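Local coordinates for mandelate racemase/muconate lactonizing enzyme, C-terminal domain protein (Paracoccus denitrificans, PDB 4DWD) that binds magnesium and, as a member of the enolase superfamily, may act as a hydro-lyase, at residues Glu294-His306 / Thr320-Gly332. Numbering follows the deposited sequence.
Sequences EFVPHQTQPGVGH and TKPVELADRWDRG
Glu-294 OE1 is gripped by two donors: Thr-320 OG1 at 2.6 Å on its anti lone pair and Lys-321 NZ at 2.7 Å, a salt bridge, on its syn lone pair. The two segments lie in the TIM-barrel domain of the enolase superfamily, where strands 294-295 and 323-325 follow one another with helix 304-314 between them in a beta-alpha-beta crossover. Beside the salt bridge, both methyls of Val-296 pack on the aliphatic start of Lys-321. Rather than pairing directly, the two backbones are bridged by waters, one from Phe-295 O to Thr-320 N, another from Pro-297 O to Glu-324 N and a third from Gln-299 O to Ala-326 N. Glu-324, extended with CG anti to its backbone N (chi1 -175°), reaches across between the backbones, and OE1 takes Gln-299 N at 2.9 Å from above the carboxylate plane, while OE2 bonds to Ser-131. Neighbouring His-298 is hydrogen-bonded through ND1 to Asp-271 and lies close to Glu-223 and Glu-249, seen to bind calcium in this protein though none is bound to this chain, consistent with a place at the active site. Farther on, the CB of Ala-326 packs on Thr-300, and Arg-331 NH2 donates to Thr-300 O (3.1 Å), near the guanidinium plane, and to Gln-301 OE1 (2.8 Å), whose amide stands 84° from that plane. A leucine in place of Arg-331 would probably leave Thr-300 O and Gln-301 OE1 without this donor and the Gln-301 amide less firmly held. Pro-302 CD lies over one face of the guanidinium, 3.6 Å from Arg-331 NH2.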
ATOM      1  N   GLU B 294      14.568 -17.660   4.329  1.00  9.52           N
ATOM      2  CA  GLU B 294      15.560 -18.735   4.255  1.00 10.44           C
ATOM      3  C   GLU B 294      16.846 -18.261   3.586  1.00 10.05           C
ATOM      4  O   GLU B 294      16.818 -17.432   2.684  1.00 10.16           O
ATOM      5  CB  GLU B 294      15.010 -19.931   3.474  1.00 11.51           C
ATOM      6  CG  GLU B 294      13.901 -20.717   4.165  1.00 12.86           C
ATOM      7  CD  GLU B 294      13.409 -21.842   3.276  1.00 14.19           C
ATOM      8  OE1 GLU B 294      14.082 -22.899   3.208  1.00 14.58           O
ATOM      9  OE2 GLU B 294      12.360 -21.671   2.627  1.00 15.27           O
ATOM     10  N   PHE B 295      17.968 -18.806   4.038  1.00 10.91           N
ATOM     11  CA  PHE B 295      19.294 -18.446   3.522  1.00 10.66           C
ATOM     12  C   PHE B 295      19.978 -19.697   2.966  1.00 11.53           C
ATOM     13  O   PHE B 295      20.377 -20.587   3.726  1.00 12.90           O
ATOM     14  CB  PHE B 295      20.115 -17.805   4.641  1.00 11.79           C
ATOM     15  CG  PHE B 295      21.400 -17.204   4.181  1.00 11.00           C
ATOM     16  CD1 PHE B 295      21.405 -16.000   3.467  1.00 12.23           C
ATOM     17  CD2 PHE B 295      22.610 -17.826   4.473  1.00 11.83           C
ATOM     18  CE1 PHE B 295      22.594 -15.438   3.052  1.00 12.47           C
ATOM     19  CE2 PHE B 295      23.812 -17.257   4.065  1.00 12.34           C
ATOM     20  CZ  PHE B 295      23.797 -16.061   3.349  1.00 11.89           C
ATOM     21  N   VAL B 296      20.051 -19.796   1.639  1.00 10.81           N
ATOM     22  CA  VAL B 296      20.476 -21.024   0.955  1.00 10.87           C
ATOM     23  C   VAL B 296      21.441 -20.617  -0.175  1.00 11.37           C
ATOM     24  O   VAL B 296      21.041 -20.480  -1.323  1.00 11.29           O
ATOM     25  CB  VAL B 296      19.271 -21.826   0.393  1.00 11.29           C
ATOM     26  CG1 VAL B 296      19.732 -23.145  -0.231  1.00 11.80           C
ATOM     27  CG2 VAL B 296      18.219 -22.085   1.480  1.00 12.63           C
ATOM     28  N   PRO B 297      22.711 -20.385   0.162  1.00 11.21           N
ATOM     29  CA  PRO B 297      23.644 -19.803  -0.811  1.00 11.28           C
ATOM     30  C   PRO B 297      23.785 -20.599  -2.102  1.00 11.90           C
ATOM     31  O   PRO B 297      23.813 -21.839  -2.084  1.00 12.57           O
ATOM     32  CB  PRO B 297      24.972 -19.820  -0.065  1.00 11.55           C
ATOM     33  CG  PRO B 297      24.579 -19.682   1.372  1.00 12.11           C
ATOM     34  CD  PRO B 297      23.320 -20.510   1.499  1.00 12.19           C
ATOM     35  N   HIS B 298      23.912 -19.872  -3.210  1.00 11.56           N
ATOM     36  CA  HIS B 298      24.361 -20.447  -4.472  1.00 12.04           C
ATOM     37  C   HIS B 298      25.853 -20.670  -4.381  1.00 11.75           C
ATOM     38  O   HIS B 298      26.601 -19.796  -3.911  1.00 10.83           O
ATOM     39  CB  HIS B 298      24.019 -19.460  -5.574  1.00 11.77           C
ATOM     40  CG  HIS B 298      24.535 -19.834  -6.940  1.00 12.38           C
ATOM     41  ND1 HIS B 298      25.783 -19.538  -7.357  1.00 12.27           N
ATOM     42  CD2 HIS B 298      23.905 -20.457  -8.002  1.00 14.57           C
ATOM     43  CE1 HIS B 298      25.946 -19.967  -8.623  1.00 13.01           C
ATOM     44  NE2 HIS B 298      24.798 -20.530  -9.018  1.00 13.50           N
ATOM     45  N   GLN B 299      26.323 -21.844  -4.800  1.00 11.80           N
ATOM     46  CA  GLN B 299      27.772 -22.073  -4.836  1.00 11.47           C
ATOM     47  C   GLN B 299      28.069 -23.248  -5.753  1.00 12.38           C
ATOM     48  O   GLN B 299      27.554 -24.341  -5.548  1.00 12.34           O
ATOM     49  CB  GLN B 299      28.303 -22.307  -3.418  1.00 11.56           C
ATOM     50  CG  GLN B 299      29.720 -21.802  -3.192  1.00 12.99           C
ATOM     51  CD  GLN B 299      30.742 -22.503  -4.060  1.00 13.66           C
ATOM     52  OE1 GLN B 299      31.392 -21.882  -4.916  1.00 12.20           O
ATOM     53  NE2 GLN B 299      30.874 -23.809  -3.870  1.00 14.57           N
ATOM     54  N   THR B 300      28.881 -23.015  -6.780  1.00 12.62           N
ATOM     55  CA  THR B 300      29.106 -24.019  -7.823  1.00 12.91           C
ATOM     56  C   THR B 300      30.558 -24.432  -7.979  1.00 13.16           C
ATOM     57  O   THR B 300      30.855 -25.259  -8.829  1.00 14.75           O
ATOM     58  CB  THR B 300      28.583 -23.532  -9.189  1.00 13.37           C
ATOM     59  OG1 THR B 300      29.244 -22.308  -9.545  1.00 14.47           O
ATOM     60  CG2 THR B 300      27.058 -23.312  -9.126  1.00 14.03           C
ATOM     61  N   GLN B 301      31.454 -23.873  -7.165  1.00 11.26           N
ATOM     62  CA  GLN B 301      32.893 -24.171  -7.284  1.00 12.25           C
ATOM     63  C   GLN B 301      33.359 -25.180  -6.230  1.00 11.76           C
ATOM     64  O   GLN B 301      32.926 -25.103  -5.079  1.00 13.21           O
ATOM     65  CB  GLN B 301      33.716 -22.878  -7.210  1.00 12.06           C
ATOM     66  CG  GLN B 301      33.290 -21.795  -8.206  1.00 11.49           C
ATOM     67  CD  GLN B 301      33.277 -22.291  -9.649  1.00 13.97           C
ATOM     68  OE1 GLN B 301      34.188 -22.993 -10.089  1.00 14.28           O
ATOM     69  NE2 GLN B 301      32.243 -21.922 -10.389  1.00 16.97           N
ATOM     70  N   PRO B 302      34.258 -26.117  -6.607  1.00 10.95           N
ATOM     71  CA  PRO B 302      34.578 -27.234  -5.705  1.00 11.77           C
ATOM     72  C   PRO B 302      35.714 -26.982  -4.711  1.00 12.07           C
ATOM     73  O   PRO B 302      35.928 -27.796  -3.807  1.00 12.26           O
ATOM     74  CB  PRO B 302      35.003 -28.340  -6.676  1.00 12.01           C
ATOM     75  CG  PRO B 302      35.595 -27.607  -7.829  1.00 12.47           C
ATOM     76  CD  PRO B 302      34.745 -26.364  -7.979  1.00 11.96           C
ATOM     77  N   GLY B 303      36.440 -25.882  -4.882  1.00 11.59           N
ATOM     78  CA  GLY B 303      37.625 -25.622  -4.065  1.00 12.60           C
ATOM     79  C   GLY B 303      37.443 -24.508  -3.059  1.00 11.82           C
ATOM     80  O   GLY B 303      36.700 -24.648  -2.084  1.00 10.81           O
ATOM     81  N   VAL B 304      38.146 -23.401  -3.285  1.00 11.22           N
ATOM     82  CA  VAL B 304      38.129 -22.264  -2.337  1.00 11.01           C
ATOM     83  C   VAL B 304      36.712 -21.782  -2.006  1.00 11.21           C
ATOM     84  O   VAL B 304      36.369 -21.629  -0.832  1.00 11.78           O
ATOM     85  CB  VAL B 304      39.027 -21.106  -2.832  1.00 10.94           C
ATOM     86  CG1 VAL B 304      38.937 -19.875  -1.926  1.00 11.06           C
ATOM     87  CG2 VAL B 304      40.474 -21.564  -2.912  1.00 12.14           C
ATOM     88  N   GLY B 305      35.882 -21.576  -3.026  1.00 11.33           N
ATOM     89  CA  GLY B 305      34.516 -21.085  -2.790  1.00 11.07           C
ATOM     90  C   GLY B 305      33.695 -22.055  -1.952  1.00 11.05           C
ATOM     91  O   GLY B 305      32.908 -21.648  -1.105  1.00 11.27           O
ATOM     92  N   HIS B 306      33.879 -23.353  -2.186  1.00 11.09           N
ATOM     93  CA  HIS B 306      33.168 -24.347  -1.402  1.00 11.10           C
ATOM     94  C   HIS B 306      33.556 -24.259   0.048  1.00 11.08           C
ATOM     95  O   HIS B 306      32.695 -24.292   0.928  1.00 10.80           O
ATOM     96  CB  HIS B 306      33.464 -25.736  -1.941  1.00 11.58           C
ATOM     97  CG  HIS B 306      32.956 -26.834  -1.062  1.00 11.74           C
ATOM     98  ND1 HIS B 306      31.656 -27.218  -1.047  1.00 12.20           N
ATOM     99  CD2 HIS B 306      33.619 -27.637  -0.142  1.00 13.23           C
ATOM    100  CE1 HIS B 306      31.504 -28.223  -0.164  1.00 12.91           C
ATOM    101  NE2 HIS B 306      32.707 -28.486   0.382  1.00 14.50           N
ATOM    102  N   THR B 320      17.879 -24.815   6.425  1.00 15.36           N
ATOM    103  CA  THR B 320      16.639 -25.424   5.936  1.00 16.45           C
ATOM    104  C   THR B 320      16.819 -26.257   4.672  1.00 17.59           C
ATOM    105  O   THR B 320      15.996 -27.130   4.375  1.00 19.54           O
ATOM    106  CB  THR B 320      15.580 -24.349   5.637  1.00 15.91           C
ATOM    107  OG1 THR B 320      16.150 -23.355   4.767  1.00 16.57           O
ATOM    108  CG2 THR B 320      15.105 -23.691   6.923  1.00 18.19           C
ATOM    109  N   LYS B 321      17.883 -25.976   3.924  1.00 14.81           N
ATOM    110  CA  LYS B 321      18.194 -26.720   2.703  1.00 14.35           C
ATOM    111  C   LYS B 321      19.672 -27.089   2.752  1.00 13.29           C
ATOM    112  O   LYS B 321      20.442 -26.452   3.470  1.00 15.19           O
ATOM    113  CB  LYS B 321      17.862 -25.887   1.444  1.00 14.12           C
ATOM    114  CG  LYS B 321      16.424 -25.359   1.376  1.00 17.32           C
ATOM    115  CD  LYS B 321      15.415 -26.420   0.969  1.00 19.07           C
ATOM    116  CE  LYS B 321      14.056 -25.821   0.616  1.00 15.08           C
ATOM    117  NZ  LYS B 321      13.403 -25.080   1.735  1.00 15.92           N
ATOM    118  N   PRO B 322      20.074 -28.132   2.017  1.00 13.45           N
ATOM    119  CA  PRO B 322      21.461 -28.571   2.051  1.00 12.87           C
ATOM    120  C   PRO B 322      22.425 -27.651   1.300  1.00 13.47           C
ATOM    121  O   PRO B 322      22.014 -26.696   0.652  1.00 13.54           O
ATOM    122  CB  PRO B 322      21.416 -29.937   1.360  1.00 14.48           C
ATOM    123  CG  PRO B 322      19.980 -30.331   1.350  1.00 12.92           C
ATOM    124  CD  PRO B 322      19.235 -29.043   1.221  1.00 13.30           C
ATOM    125  N   VAL B 323      23.707 -27.976   1.400  1.00 13.29           N
ATOM    126  CA  VAL B 323      24.785 -27.271   0.696  1.00 12.92           C
ATOM    127  C   VAL B 323      24.837 -27.685  -0.778  1.00 12.46           C
ATOM    128  O   VAL B 323      24.837 -28.868  -1.106  1.00 13.63           O
ATOM    129  CB  VAL B 323      26.141 -27.607   1.350  1.00 12.30           C
ATOM    130  CG1 VAL B 323      27.283 -26.930   0.600  1.00 12.65           C
ATOM    131  CG2 VAL B 323      26.148 -27.189   2.815  1.00 13.06           C
ATOM    132  N   GLU B 324      24.908 -26.704  -1.672  1.00 11.52           N
ATOM    133  CA  GLU B 324      24.985 -26.991  -3.105  1.00 11.77           C
ATOM    134  C   GLU B 324      26.264 -27.719  -3.522  1.00 12.78           C
ATOM    135  O   GLU B 324      27.374 -27.309  -3.163  1.00 12.54           O
ATOM    136  CB  GLU B 324      24.836 -25.707  -3.921  1.00 11.64           C
ATOM    137  CG  GLU B 324      24.779 -25.999  -5.420  1.00 12.27           C
ATOM    138  CD  GLU B 324      24.291 -24.845  -6.275  1.00 12.82           C
ATOM    139  OE1 GLU B 324      24.256 -23.690  -5.811  1.00 12.36           O
ATOM    140  OE2 GLU B 324      23.975 -25.107  -7.450  1.00 14.72           O
ATOM    141  N   LEU B 325      26.078 -28.802  -4.278  1.00 11.07           N
ATOM    142  CA  LEU B 325      27.155 -29.538  -4.938  1.00 12.12           C
ATOM    143  C   LEU B 325      26.857 -29.625  -6.437  1.00 13.18           C
ATOM    144  O   LEU B 325      26.058 -30.461  -6.898  1.00 13.26           O
ATOM    145  CB  LEU B 325      27.358 -30.924  -4.317  1.00 12.78           C
ATOM    146  CG  LEU B 325      28.449 -31.787  -4.983  1.00 13.13           C
ATOM    147  CD1 LEU B 325      29.827 -31.146  -4.817  1.00 13.53           C
ATOM    148  CD2 LEU B 325      28.422 -33.191  -4.407  1.00 16.54           C
ATOM    149  N   ALA B 326      27.500 -28.740  -7.194  1.00 13.12           N
ATOM    150  CA  ALA B 326      27.190 -28.587  -8.618  1.00 13.35           C
ATOM    151  C   ALA B 326      28.030 -29.490  -9.533  1.00 13.90           C
ATOM    152  O   ALA B 326      28.883 -30.249  -9.068  1.00 14.60           O
ATOM    153  CB  ALA B 326      27.291 -27.121  -9.030  1.00 13.72           C
ATOM    154  N   ASP B 327      27.779 -29.382 -10.836  1.00 13.56           N
ATOM    155  CA  ASP B 327      28.355 -30.275 -11.841  1.00 14.63           C
ATOM    156  C   ASP B 327      29.871 -30.251 -11.887  1.00 14.82           C
ATOM    157  O   ASP B 327      30.502 -29.235 -11.625  1.00 15.17           O
ATOM    158  CB  ASP B 327      27.820 -29.923 -13.229  1.00 14.66           C
ATOM    159  CG  ASP B 327      26.323 -29.654 -13.226  1.00 16.62           C
ATOM    160  OD1 ASP B 327      25.927 -28.578 -12.736  1.00 17.78           O
ATOM    161  OD2 ASP B 327      25.561 -30.510 -13.719  1.00 18.09           O
ATOM    162  N   ARG B 328      30.443 -31.399 -12.234  1.00 14.72           N
ATOM    163  CA  ARG B 328      31.876 -31.510 -12.510  1.00 16.12           C
ATOM    164  C   ARG B 328      32.750 -31.064 -11.347  1.00 15.34           C
ATOM    165  O   ARG B 328      33.805 -30.450 -11.538  1.00 14.27           O
ATOM    166  CB  ARG B 328      32.248 -30.767 -13.805  1.00 16.06           C
ATOM    167  CG  ARG B 328      31.521 -31.254 -15.051  1.00 22.72           C
ATOM    168  CD  ARG B 328      31.811 -32.717 -15.353  1.00 23.97           C
ATOM    169  NE  ARG B 328      33.235 -33.039 -15.222  1.00 22.36           N
ATOM    170  CZ  ARG B 328      34.135 -32.924 -16.197  1.00 27.11           C
ATOM    171  NH1 ARG B 328      33.770 -32.499 -17.405  1.00 28.84           N
ATOM    172  NH2 ARG B 328      35.405 -33.240 -15.965  1.00 33.05           N
ATOM    173  N   TRP B 329      32.314 -31.406 -10.140  1.00 14.74           N
ATOM    174  CA  TRP B 329      33.097 -31.119  -8.952  1.00 15.38           C
ATOM    175  C   TRP B 329      34.425 -31.841  -8.936  1.00 14.86           C
ATOM    176  O   TRP B 329      35.326 -31.453  -8.190  1.00 16.05           O
ATOM    177  CB  TRP B 329      32.292 -31.382  -7.680  1.00 15.11           C
ATOM    178  CG  TRP B 329      31.574 -32.718  -7.600  1.00 14.21           C
ATOM    179  CD1 TRP B 329      30.270 -33.025  -8.009  1.00 14.18           C
ATOM    180  CD2 TRP B 329      32.088 -33.956  -6.998  1.00 14.29           C
ATOM    181  NE1 TRP B 329      29.971 -34.343  -7.735  1.00 13.39           N
ATOM    182  CE2 TRP B 329      31.020 -34.957  -7.133  1.00 14.46           C
ATOM    183  CE3 TRP B 329      33.290 -34.326  -6.398  1.00 15.77           C
ATOM    184  CZ2 TRP B 329      31.164 -36.255  -6.666  1.00 16.44           C
ATOM    185  CZ3 TRP B 329      33.426 -35.640  -5.936  1.00 15.40           C
ATOM    186  CH2 TRP B 329      32.391 -36.585  -6.076  1.00 17.66           C
ATOM    187  N   ASP B 330      34.563 -32.881  -9.767  1.00 14.32           N
ATOM    188  CA  ASP B 330      35.839 -33.580  -9.947  1.00 15.03           C
ATOM    189  C   ASP B 330      36.965 -32.638 -10.367  1.00 14.50           C
ATOM    190  O   ASP B 330      38.138 -32.926 -10.106  1.00 15.12           O
ATOM    191  CB  ASP B 330      35.699 -34.715 -10.981  1.00 17.11           C
ATOM    192  CG  ASP B 330      35.361 -34.201 -12.383  1.00 18.18           C
ATOM    193  OD1 ASP B 330      36.160 -34.398 -13.318  1.00 26.70           O
ATOM    194  OD2 ASP B 330      34.291 -33.606 -12.570  1.00 20.95           O
ATOM    195  N   ARG B 331      36.618 -31.517 -11.003  1.00 14.14           N
ATOM    196  CA  ARG B 331      37.628 -30.572 -11.493  1.00 13.91           C
ATOM    197  C   ARG B 331      38.383 -29.866 -10.362  1.00 14.07           C
ATOM    198  O   ARG B 331      39.355 -29.160 -10.614  1.00 14.40           O
ATOM    199  CB  ARG B 331      37.026 -29.543 -12.467  1.00 16.18           C
ATOM    200  CG  ARG B 331      36.267 -28.408 -11.791  1.00 16.14           C
ATOM    201  CD  ARG B 331      35.540 -27.523 -12.804  1.00 19.17           C
ATOM    202  NE  ARG B 331      34.838 -26.395 -12.181  1.00 18.97           N
ATOM    203  CZ  ARG B 331      33.685 -26.482 -11.522  1.00 20.23           C
ATOM    204  NH1 ARG B 331      33.093 -27.659 -11.362  1.00 20.34           N
ATOM    205  NH2 ARG B 331      33.123 -25.383 -11.005  1.00 17.93           N
ATOM    206  N   GLY B 332      37.934 -30.063  -9.122  1.00 13.43           N
ATOM    207  CA  GLY B 332      38.683 -29.581  -7.960  1.00 13.15           C
ATOM    208  C   GLY B 332      40.100 -30.136  -7.915  1.00 13.45           C
ATOM    209  O   GLY B 332      41.022 -29.471  -7.439  1.00 13.31           O
TER
HETATM  210  O   HOH W   1      10.886 -23.690   1.739  1.00 18.85           O
HETATM  211  O   HOH W   2      19.463 -23.230   4.554  1.00 20.40           O
HETATM  212  O   HOH W   3      25.086 -23.813  -0.638  1.00 14.12           O
HETATM  213  O   HOH W   4      29.167 -26.739  -5.911  1.00 16.05           O
HETATM  214  O   HOH W   5      29.414 -25.409  -1.693  1.00 16.21           O
HETATM  215  O   HOH W   6      31.362 -28.154  -8.857  1.00 19.80           O